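Local coordinates for beta-lactamase (Sebaldella termitidis, PDB 6N1N), which probably hydrolyses the amide bond of beta-lactam antibiotics to give substituted beta-amino acids, as a class D serine beta-lactamase linked to antibiotic resistance, at residues Y158-M163 against K167-V172; F123-Q128 against I151-N156. All blocks are in the same frame, centred on the assembly; numbering follows the deposited sequence.

Contact 1 of 2, residues Y158-M163 against K167-V172; sequences YEEKFM and KTYKIV
Glu160 lies flat along one face of the Tyr169 ring. At the end of helix 147-159 its backbone turns to positive phi in a Schellman motif, and CB sits over the middle of the ring, 3.6 Å from the Tyr169 centroid, as a CH-pi contact. The chain then runs extended back along the ring, opposite to the course of the tyrosine, until the carboxylate stacks near Tyr169 CG with its plane 13° from that of the ring; OE1 is 3.5 Å from Tyr169 CD2. OE2 forms a salt bridge with Lys173, one turn further along helix 166-175, which probably steadies the carboxylate. Lys161 turns away and pairs through NZ with Glu159 OE1. Phe162 offers its backbone: Tyr169 CG lies beside its own backbone N (chi1 -80°), sending the ring across so that OH donates a 2.7 Å hydrogen bond to Phe162 O, well to the side (C=O...O angle 106°) and tilted from the carbonyl plane. The Phe162 side chain crosses the tyrosine at about a right angle. This is a short connection between consecutive helices of the penicillin-binding-protein-like transpeptidase fold, held by Tyr169 reaching back across the turn and by Lys173, which also bonds to Tyr158 O.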
ATOM      1  N   TYR A 158       4.246  -0.476  11.920  1.00  9.58           N
ATOM      2  CA  TYR A 158       5.512  -1.065  12.338  1.00  9.76           C
ATOM      3  C   TYR A 158       5.739  -0.932  13.839  1.00 10.37           C
ATOM      4  O   TYR A 158       6.186  -1.890  14.488  1.00  9.53           O
ATOM      5  CB  TYR A 158       6.647  -0.410  11.553  1.00 11.30           C
ATOM      6  CG  TYR A 158       8.018  -0.884  11.986  1.00  6.53           C
ATOM      7  CD1 TYR A 158       8.487  -2.130  11.612  1.00  7.93           C
ATOM      8  CD2 TYR A 158       8.825  -0.087  12.768  1.00 10.55           C
ATOM      9  CE1 TYR A 158       9.740  -2.584  12.014  1.00 10.92           C
ATOM     10  CE2 TYR A 158      10.063  -0.512  13.170  1.00  8.59           C
ATOM     11  CZ  TYR A 158      10.528  -1.766  12.781  1.00 10.39           C
ATOM     12  OH  TYR A 158      11.778  -2.180  13.193  1.00 13.98           O
ATOM     13  N   GLU A 159       5.475   0.243  14.403  1.00 11.06           N
ATOM     14  CA  GLU A 159       5.636   0.468  15.836  1.00  9.41           C
ATOM     15  C   GLU A 159       4.517  -0.153  16.655  1.00  8.75           C
ATOM     16  O   GLU A 159       4.606  -0.182  17.890  1.00 13.40           O
ATOM     17  CB  GLU A 159       5.719   1.971  16.109  1.00 13.36           C
ATOM     18  CG  GLU A 159       7.056   2.562  15.673  1.00 14.42           C
ATOM     19  CD  GLU A 159       7.184   4.051  15.954  1.00 17.97           C
ATOM     20  OE1 GLU A 159       6.140   4.706  16.174  1.00 19.30           O
ATOM     21  OE2 GLU A 159       8.332   4.550  15.961  1.00 16.40           O
ATOM     22  N   GLU A 160       3.487  -0.672  15.986  1.00  9.91           N
ATOM     23  CA  GLU A 160       2.302  -1.268  16.613  1.00 11.09           C
ATOM     24  C   GLU A 160       1.612  -0.298  17.573  1.00 13.02           C
ATOM     25  O   GLU A 160       1.184  -0.655  18.675  1.00 15.67           O
ATOM     26  CB  GLU A 160       2.658  -2.602  17.287  1.00  9.11           C
ATOM     27  CG  GLU A 160       3.364  -3.509  16.290  1.00  8.81           C
ATOM     28  CD  GLU A 160       3.397  -4.984  16.625  1.00 14.25           C
ATOM     29  OE1 GLU A 160       2.818  -5.417  17.644  1.00 14.59           O
ATOM     30  OE2 GLU A 160       4.036  -5.694  15.835  1.00 13.92           O
ATOM     31  N   LYS A 161       1.460   0.950  17.120  1.00 11.34           N
ATOM     32  CA  LYS A 161       0.848   2.002  17.918  1.00 12.05           C
ATOM     33  C   LYS A 161      -0.672   1.977  17.917  1.00 17.85           C
ATOM     34  O   LYS A 161      -1.295   2.553  18.831  1.00 14.83           O
ATOM     35  CB  LYS A 161       1.310   3.371  17.413  1.00 15.47           C
ATOM     36  CG  LYS A 161       2.772   3.717  17.731  1.00 27.62           C
ATOM     37  CD  LYS A 161       3.034   3.768  19.220  1.00 43.15           C
ATOM     38  CE  LYS A 161       3.972   4.913  19.587  1.00 56.85           C
ATOM     39  NZ  LYS A 161       5.321   4.760  18.984  1.00 60.95           N
ATOM     40  N   PHE A 162      -1.288   1.363  16.912  1.00 14.94           N
ATOM     41  CA  PHE A 162      -2.736   1.286  16.863  1.00 13.66           C
ATOM     42  C   PHE A 162      -3.238   0.280  17.892  1.00 15.64           C
ATOM     43  O   PHE A 162      -2.542  -0.672  18.244  1.00 16.54           O
ATOM     44  CB  PHE A 162      -3.204   0.853  15.475  1.00 13.50           C
ATOM     45  CG  PHE A 162      -2.670   1.694  14.342  1.00 14.59           C
ATOM     46  CD1 PHE A 162      -2.728   3.065  14.387  1.00 11.91           C
ATOM     47  CD2 PHE A 162      -2.119   1.092  13.215  1.00 14.71           C
ATOM     48  CE1 PHE A 162      -2.235   3.830  13.324  1.00 12.65           C
ATOM     49  CE2 PHE A 162      -1.645   1.862  12.133  1.00 12.30           C
ATOM     50  CZ  PHE A 162      -1.712   3.220  12.201  1.00 10.29           C
HETATM   51  N   MSE A 163      -4.460   0.490  18.368  0.50 18.06           N
HETATM   52  CA  MSE A 163      -5.056  -0.435  19.323  0.50 20.47           C
HETATM   53  C   MSE A 163      -5.607  -1.663  18.594  0.50 19.60           C
HETATM   54  O   MSE A 163      -6.799  -1.763  18.295  0.50 19.54           O
HETATM   55  CB  MSE A 163      -6.143   0.272  20.137  0.50 26.86           C
HETATM   56  CG  MSE A 163      -5.608   1.445  20.965  0.50 41.02           C
HETATM   57 SE   MSE A 163      -4.203   0.940  22.238  0.50 41.32          SE
HETATM   58  CE  MSE A 163      -5.195  -0.440  23.197  0.50 38.82           C
ATOM     59  N   LYS A 167      -2.013 -10.692  17.763  1.00 15.11           N
ATOM     60  CA  LYS A 167      -2.207 -11.643  16.667  1.00 18.25           C
ATOM     61  C   LYS A 167      -2.482 -10.927  15.357  1.00 12.94           C
ATOM     62  O   LYS A 167      -1.977 -11.322  14.306  1.00 12.59           O
ATOM     63  CB  LYS A 167      -3.351 -12.592  17.030  1.00 25.41           C
ATOM     64  CG  LYS A 167      -3.892 -13.483  15.900  1.00 38.37           C
ATOM     65  CD  LYS A 167      -5.145 -14.254  16.364  1.00 44.77           C
ATOM     66  CE  LYS A 167      -5.758 -15.143  15.276  1.00 41.97           C
ATOM     67  NZ  LYS A 167      -4.957 -16.374  14.989  1.00 54.43           N
ATOM     68  N   THR A 168      -3.282  -9.869  15.388  1.00 15.79           N
ATOM     69  CA  THR A 168      -3.544  -9.101  14.178  1.00 12.66           C
ATOM     70  C   THR A 168      -2.265  -8.550  13.578  1.00  9.92           C
ATOM     71  O   THR A 168      -2.015  -8.671  12.371  1.00 13.31           O
ATOM     72  CB  THR A 168      -4.500  -7.966  14.522  1.00 14.61           C
ATOM     73  OG1 THR A 168      -5.745  -8.549  14.910  1.00 15.24           O
ATOM     74  CG2 THR A 168      -4.695  -7.053  13.366  1.00 12.12           C
ATOM     75  N   TYR A 169      -1.456  -7.894  14.409  1.00 12.08           N
ATOM     76  CA  TYR A 169      -0.184  -7.377  13.921  1.00  9.62           C
ATOM     77  C   TYR A 169       0.726  -8.494  13.410  1.00 14.19           C
ATOM     78  O   TYR A 169       1.388  -8.341  12.370  1.00 13.08           O
ATOM     79  CB  TYR A 169       0.528  -6.632  15.045  1.00 11.56           C
ATOM     80  CG  TYR A 169       0.070  -5.231  15.320  1.00 10.37           C
ATOM     81  CD1 TYR A 169       0.225  -4.233  14.374  1.00 11.55           C
ATOM     82  CD2 TYR A 169      -0.453  -4.890  16.575  1.00 12.22           C
ATOM     83  CE1 TYR A 169      -0.169  -2.940  14.634  1.00 13.23           C
ATOM     84  CE2 TYR A 169      -0.849  -3.580  16.860  1.00 13.86           C
ATOM     85  CZ  TYR A 169      -0.693  -2.613  15.892  1.00 12.36           C
ATOM     86  OH  TYR A 169      -1.063  -1.326  16.126  1.00 14.12           O
ATOM     87  N   LYS A 170       0.814  -9.605  14.142  1.00 14.43           N
ATOM     88  CA  LYS A 170       1.753 -10.658  13.770  1.00 10.34           C
ATOM     89  C   LYS A 170       1.391 -11.259  12.410  1.00  9.58           C
ATOM     90  O   LYS A 170       2.265 -11.463  11.553  1.00 12.86           O
ATOM     91  CB  LYS A 170       1.787 -11.751  14.849  1.00 16.43           C
ATOM     92  CG  LYS A 170       2.624 -13.007  14.503  1.00 32.21           C
ATOM     93  CD  LYS A 170       2.888 -13.845  15.766  1.00 42.99           C
ATOM     94  CE  LYS A 170       3.279 -15.292  15.476  1.00 58.11           C
ATOM     95  NZ  LYS A 170       4.690 -15.457  15.037  1.00 72.37           N
ATOM     96  N   ILE A 171       0.107 -11.522  12.193  1.00 12.21           N
ATOM     97  CA  ILE A 171      -0.342 -12.093  10.929  1.00 14.81           C
ATOM     98  C   ILE A 171      -0.127 -11.112   9.781  1.00  7.76           C
ATOM     99  O   ILE A 171       0.379 -11.485   8.720  1.00 10.00           O
ATOM    100  CB  ILE A 171      -1.818 -12.520  11.035  1.00  9.97           C
ATOM    101  CG1 ILE A 171      -1.960 -13.771  11.908  1.00 11.50           C
ATOM    102  CG2 ILE A 171      -2.378 -12.736   9.655  1.00 14.51           C
ATOM    103  CD1 ILE A 171      -3.382 -14.034  12.375  1.00 17.16           C
ATOM    104  N   VAL A 172      -0.513  -9.842   9.955  1.00  9.40           N
ATOM    105  CA  VAL A 172      -0.410  -8.923   8.826  1.00  9.10           C
ATOM    106  C   VAL A 172       1.050  -8.648   8.483  1.00  9.21           C
ATOM    107  O   VAL A 172       1.425  -8.642   7.308  1.00  9.34           O
ATOM    108  CB  VAL A 172      -1.207  -7.630   9.080  1.00 14.21           C
ATOM    109  CG1 VAL A 172      -0.913  -6.590   8.008  1.00 13.96           C
ATOM    110  CG2 VAL A 172      -2.713  -7.924   9.107  1.00 12.27           C
TER

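Contact 2 of 2, residues F123-Q128 against I151-N156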
ATOM      1  N   PHE A 123      -6.267   5.129  12.250  1.00 10.68           N
ATOM      2  CA  PHE A 123      -5.168   4.981  11.310  1.00  9.05           C
ATOM      3  C   PHE A 123      -4.713   6.305  10.691  1.00  9.25           C
ATOM      4  O   PHE A 123      -3.735   6.307   9.923  1.00 11.96           O
ATOM      5  CB  PHE A 123      -5.575   4.027  10.172  1.00  7.95           C
ATOM      6  CG  PHE A 123      -5.754   2.597  10.578  1.00  7.00           C
ATOM      7  CD1 PHE A 123      -5.376   2.140  11.831  1.00 11.61           C
ATOM      8  CD2 PHE A 123      -6.318   1.701   9.687  1.00  8.73           C
ATOM      9  CE1 PHE A 123      -5.543   0.807  12.183  1.00 12.73           C
ATOM     10  CE2 PHE A 123      -6.493   0.371  10.042  1.00  8.76           C
ATOM     11  CZ  PHE A 123      -6.096  -0.059  11.298  1.00 12.37           C
ATOM     12  N   ASN A 124      -5.401   7.421  10.974  1.00 12.46           N
ATOM     13  CA  ASN A 124      -5.106   8.702  10.323  1.00 10.74           C
ATOM     14  C   ASN A 124      -5.034   8.521   8.805  1.00 11.88           C
ATOM     15  O   ASN A 124      -4.088   8.935   8.138  1.00 10.95           O
ATOM     16  CB  ASN A 124      -3.797   9.294  10.856  1.00 14.51           C
ATOM     17  CG  ASN A 124      -3.740   9.305  12.355  1.00 28.47           C
ATOM     18  OD1 ASN A 124      -4.496  10.033  12.998  1.00 26.40           O
ATOM     19  ND2 ASN A 124      -2.849   8.492  12.928  1.00 29.98           N
ATOM     20  N   TYR A 125      -6.049   7.869   8.255  1.00  9.86           N
ATOM     21  CA  TYR A 125      -5.948   7.342   6.899  1.00  7.74           C
ATOM     22  C   TYR A 125      -6.523   8.359   5.934  1.00  8.83           C
ATOM     23  O   TYR A 125      -7.674   8.279   5.493  1.00 11.33           O
ATOM     24  CB  TYR A 125      -6.621   5.989   6.787  1.00  9.05           C
ATOM     25  CG  TYR A 125      -6.111   5.201   5.582  1.00  6.29           C
ATOM     26  CD1 TYR A 125      -4.976   4.393   5.683  1.00  7.34           C
ATOM     27  CD2 TYR A 125      -6.700   5.332   4.343  1.00  9.51           C
ATOM     28  CE1 TYR A 125      -4.487   3.688   4.587  1.00  9.59           C
ATOM     29  CE2 TYR A 125      -6.217   4.631   3.227  1.00 11.56           C
ATOM     30  CZ  TYR A 125      -5.116   3.801   3.366  1.00 13.10           C
ATOM     31  OH  TYR A 125      -4.624   3.130   2.275  1.00 11.34           O
ATOM     32  N   GLY A 126      -5.677   9.326   5.574  1.00 10.81           N
ATOM     33  CA  GLY A 126      -6.025  10.263   4.518  1.00 11.36           C
ATOM     34  C   GLY A 126      -7.201  11.138   4.894  1.00 10.78           C
ATOM     35  O   GLY A 126      -7.325  11.605   6.035  1.00 11.51           O
ATOM     36  N   ASN A 127      -8.096  11.375   3.922  1.00  9.82           N
ATOM     37  CA  ASN A 127      -9.265  12.198   4.208  1.00 11.88           C
ATOM     38  C   ASN A 127     -10.342  11.464   5.010  1.00 10.38           C
ATOM     39  O   ASN A 127     -11.318  12.092   5.433  1.00 13.22           O
ATOM     40  CB  ASN A 127      -9.867  12.756   2.907  1.00 11.95           C
ATOM     41  CG  ASN A 127     -10.370  11.674   1.964  1.00  8.95           C
ATOM     42  OD1 ASN A 127     -10.400  10.489   2.301  1.00 12.91           O
ATOM     43  ND2 ASN A 127     -10.795  12.094   0.756  1.00  9.94           N
ATOM     44  N   GLN A 128     -10.163  10.163   5.249  1.00 12.33           N
ATOM     45  CA  GLN A 128     -11.051   9.355   6.085  1.00 13.66           C
ATOM     46  C   GLN A 128     -12.486   9.338   5.578  1.00  9.26           C
ATOM     47  O   GLN A 128     -13.404   9.107   6.362  1.00 15.57           O
ATOM     48  CB  GLN A 128     -11.019   9.827   7.542  1.00 13.11           C
ATOM     49  CG  GLN A 128      -9.621   9.766   8.150  1.00 14.10           C
ATOM     50  CD  GLN A 128      -9.575  10.193   9.603  1.00 14.56           C
ATOM     51  OE1 GLN A 128     -10.551  10.046  10.332  1.00 15.51           O
ATOM     52  NE2 GLN A 128      -8.435  10.746  10.030  1.00 14.59           N
ATOM     53  N   ILE A 151       2.982   6.632   4.492  1.00  7.93           N
ATOM     54  CA  ILE A 151       4.165   6.322   5.284  1.00  7.40           C
ATOM     55  C   ILE A 151       3.868   6.482   6.766  1.00 10.22           C
ATOM     56  O   ILE A 151       4.284   5.656   7.587  1.00  8.26           O
ATOM     57  CB  ILE A 151       5.344   7.199   4.836  1.00  7.25           C
ATOM     58  CG1 ILE A 151       5.873   6.678   3.481  1.00  9.96           C
ATOM     59  CG2 ILE A 151       6.434   7.238   5.907  1.00  9.66           C
ATOM     60  CD1 ILE A 151       6.830   7.593   2.776  1.00 12.09           C
ATOM     61  N   ASP A 152       3.162   7.539   7.152  1.00  9.18           N
ATOM     62  CA  ASP A 152       2.916   7.726   8.578  1.00 12.00           C
ATOM     63  C   ASP A 152       2.076   6.579   9.126  1.00 10.45           C
ATOM     64  O   ASP A 152       2.335   6.088  10.230  1.00  9.82           O
ATOM     65  CB  ASP A 152       2.283   9.094   8.828  1.00 12.41           C
ATOM     66  CG  ASP A 152       3.366  10.211   8.948  1.00 28.19           C
ATOM     67  OD1 ASP A 152       4.430   9.973   9.582  1.00 34.53           O
ATOM     68  OD2 ASP A 152       3.188  11.303   8.388  1.00 31.52           O
ATOM     69  N   PHE A 153       1.124   6.091   8.323  1.00  9.49           N
ATOM     70  CA  PHE A 153       0.320   4.930   8.707  1.00  8.27           C
ATOM     71  C   PHE A 153       1.191   3.680   8.830  1.00  8.76           C
ATOM     72  O   PHE A 153       1.053   2.908   9.793  1.00  7.37           O
ATOM     73  CB  PHE A 153      -0.801   4.737   7.678  1.00 12.87           C
ATOM     74  CG  PHE A 153      -1.360   3.335   7.642  1.00  9.64           C
ATOM     75  CD1 PHE A 153      -2.232   2.889   8.609  1.00  9.75           C
ATOM     76  CD2 PHE A 153      -0.968   2.461   6.655  1.00  7.94           C
ATOM     77  CE1 PHE A 153      -2.708   1.583   8.575  1.00 10.19           C
ATOM     78  CE2 PHE A 153      -1.437   1.175   6.615  1.00  9.75           C
ATOM     79  CZ  PHE A 153      -2.300   0.727   7.559  1.00  8.63           C
ATOM     80  N   LEU A 154       2.115   3.493   7.898  1.00  6.59           N
ATOM     81  CA  LEU A 154       2.975   2.320   7.919  1.00  7.81           C
ATOM     82  C   LEU A 154       3.952   2.359   9.097  1.00  8.18           C
ATOM     83  O   LEU A 154       4.242   1.313   9.663  1.00  8.52           O
ATOM     84  CB  LEU A 154       3.732   2.191   6.609  1.00  8.71           C
ATOM     85  CG  LEU A 154       2.875   1.835   5.397  1.00  9.98           C
ATOM     86  CD1 LEU A 154       3.587   2.155   4.111  1.00  9.75           C
ATOM     87  CD2 LEU A 154       2.485   0.365   5.430  1.00 10.60           C
ATOM     88  N   ILE A 155       4.448   3.548   9.477  1.00  9.39           N
ATOM     89  CA  ILE A 155       5.309   3.660  10.658  1.00  9.02           C
ATOM     90  C   ILE A 155       4.545   3.249  11.910  1.00  7.98           C
ATOM     91  O   ILE A 155       5.063   2.530  12.783  1.00 10.77           O
ATOM     92  CB  ILE A 155       5.862   5.093  10.792  1.00 10.68           C
ATOM     93  CG1 ILE A 155       6.801   5.445   9.642  1.00  9.08           C
ATOM     94  CG2 ILE A 155       6.607   5.265  12.108  1.00 11.48           C
ATOM     95  CD1 ILE A 155       7.103   6.917   9.529  1.00  8.56           C
ATOM     96  N   ASN A 156       3.327   3.763  12.059  1.00  8.39           N
ATOM     97  CA  ASN A 156       2.491   3.386  13.188  1.00  9.17           C
ATOM     98  C   ASN A 156       2.188   1.889  13.198  1.00 11.02           C
ATOM     99  O   ASN A 156       2.075   1.289  14.262  1.00  9.83           O
ATOM    100  CB  ASN A 156       1.199   4.207  13.176  1.00 12.21           C
ATOM    101  CG  ASN A 156       1.402   5.594  13.743  1.00 15.92           C
ATOM    102  OD1 ASN A 156       2.094   5.763  14.741  1.00 17.87           O
ATOM    103  ND2 ASN A 156       0.820   6.592  13.103  1.00 19.05           N
TER
HETATM  104  O   HOH W   1      -1.021   7.010  10.898  1.00 13.13           O
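Phe153 faces the 123-128 loop from helix 147-159 and meets two aromatic rings there. Its CG stands anti to the backbone N (chi1 158°), which carries the ring out from the helix beside Phe123, the two side chains pointing the same way. Phe153 CE1 rests over one face of the Phe123 ring, toward its rim, at 3.8 Å from Phe123 CD2, while the planes are inclined at 56°. Tyr125 completes the cluster in a T-shaped arrangement: its edge is directed at the face of Phe153, with Tyr125 CD1 4.2 Å from Phe153 CG and the planes nearly perpendicular at 84°. One turn further on, Asn156 brings a polar group to the more exposed margin. Its ND2 donates to a water at 2.9 Å, and Asn124 ND2 donates to the same water at 3.1 Å. That water in turn donates to Phe123 O (3.0 Å), so a single molecule bridges the two amides and a backbone carbonyl near the Schellman turn at Asn124. Pro56 of helix 56-63 touches all three aromatic residues. Tyr125 also meets Phe53 edge-to-face; its side chain is about 9 Å from that of Ser51, the predicted acyl-ester nucleophile. Helix 147-159 thus lies between this loop and the central sheet, where Ile151, Leu154 and Ile155 pack on strand 212-222.

How the contacts relate
Both contacts draw on helix 147-159: contact 2 uses its body, contact 1 its C-terminal end and the turn beyond. Contact 2 is buried, an aromatic cluster with a water bridge at its margin and no direct hydrogen bond between its segments. Contact 1 is partly buried and nearer the surface, and combines a hydroxyl-to-carbonyl bond with a carboxylate laid on a ring and charged pairs nearby. Phe162 joins the two: its CZ comes within 3.6 Å of Phe153 CD1, and its CD2 equally close to Phe123 CE1. A probable hydrogen bond from Lys161 N to Asn156 O also ties the turn to the helix.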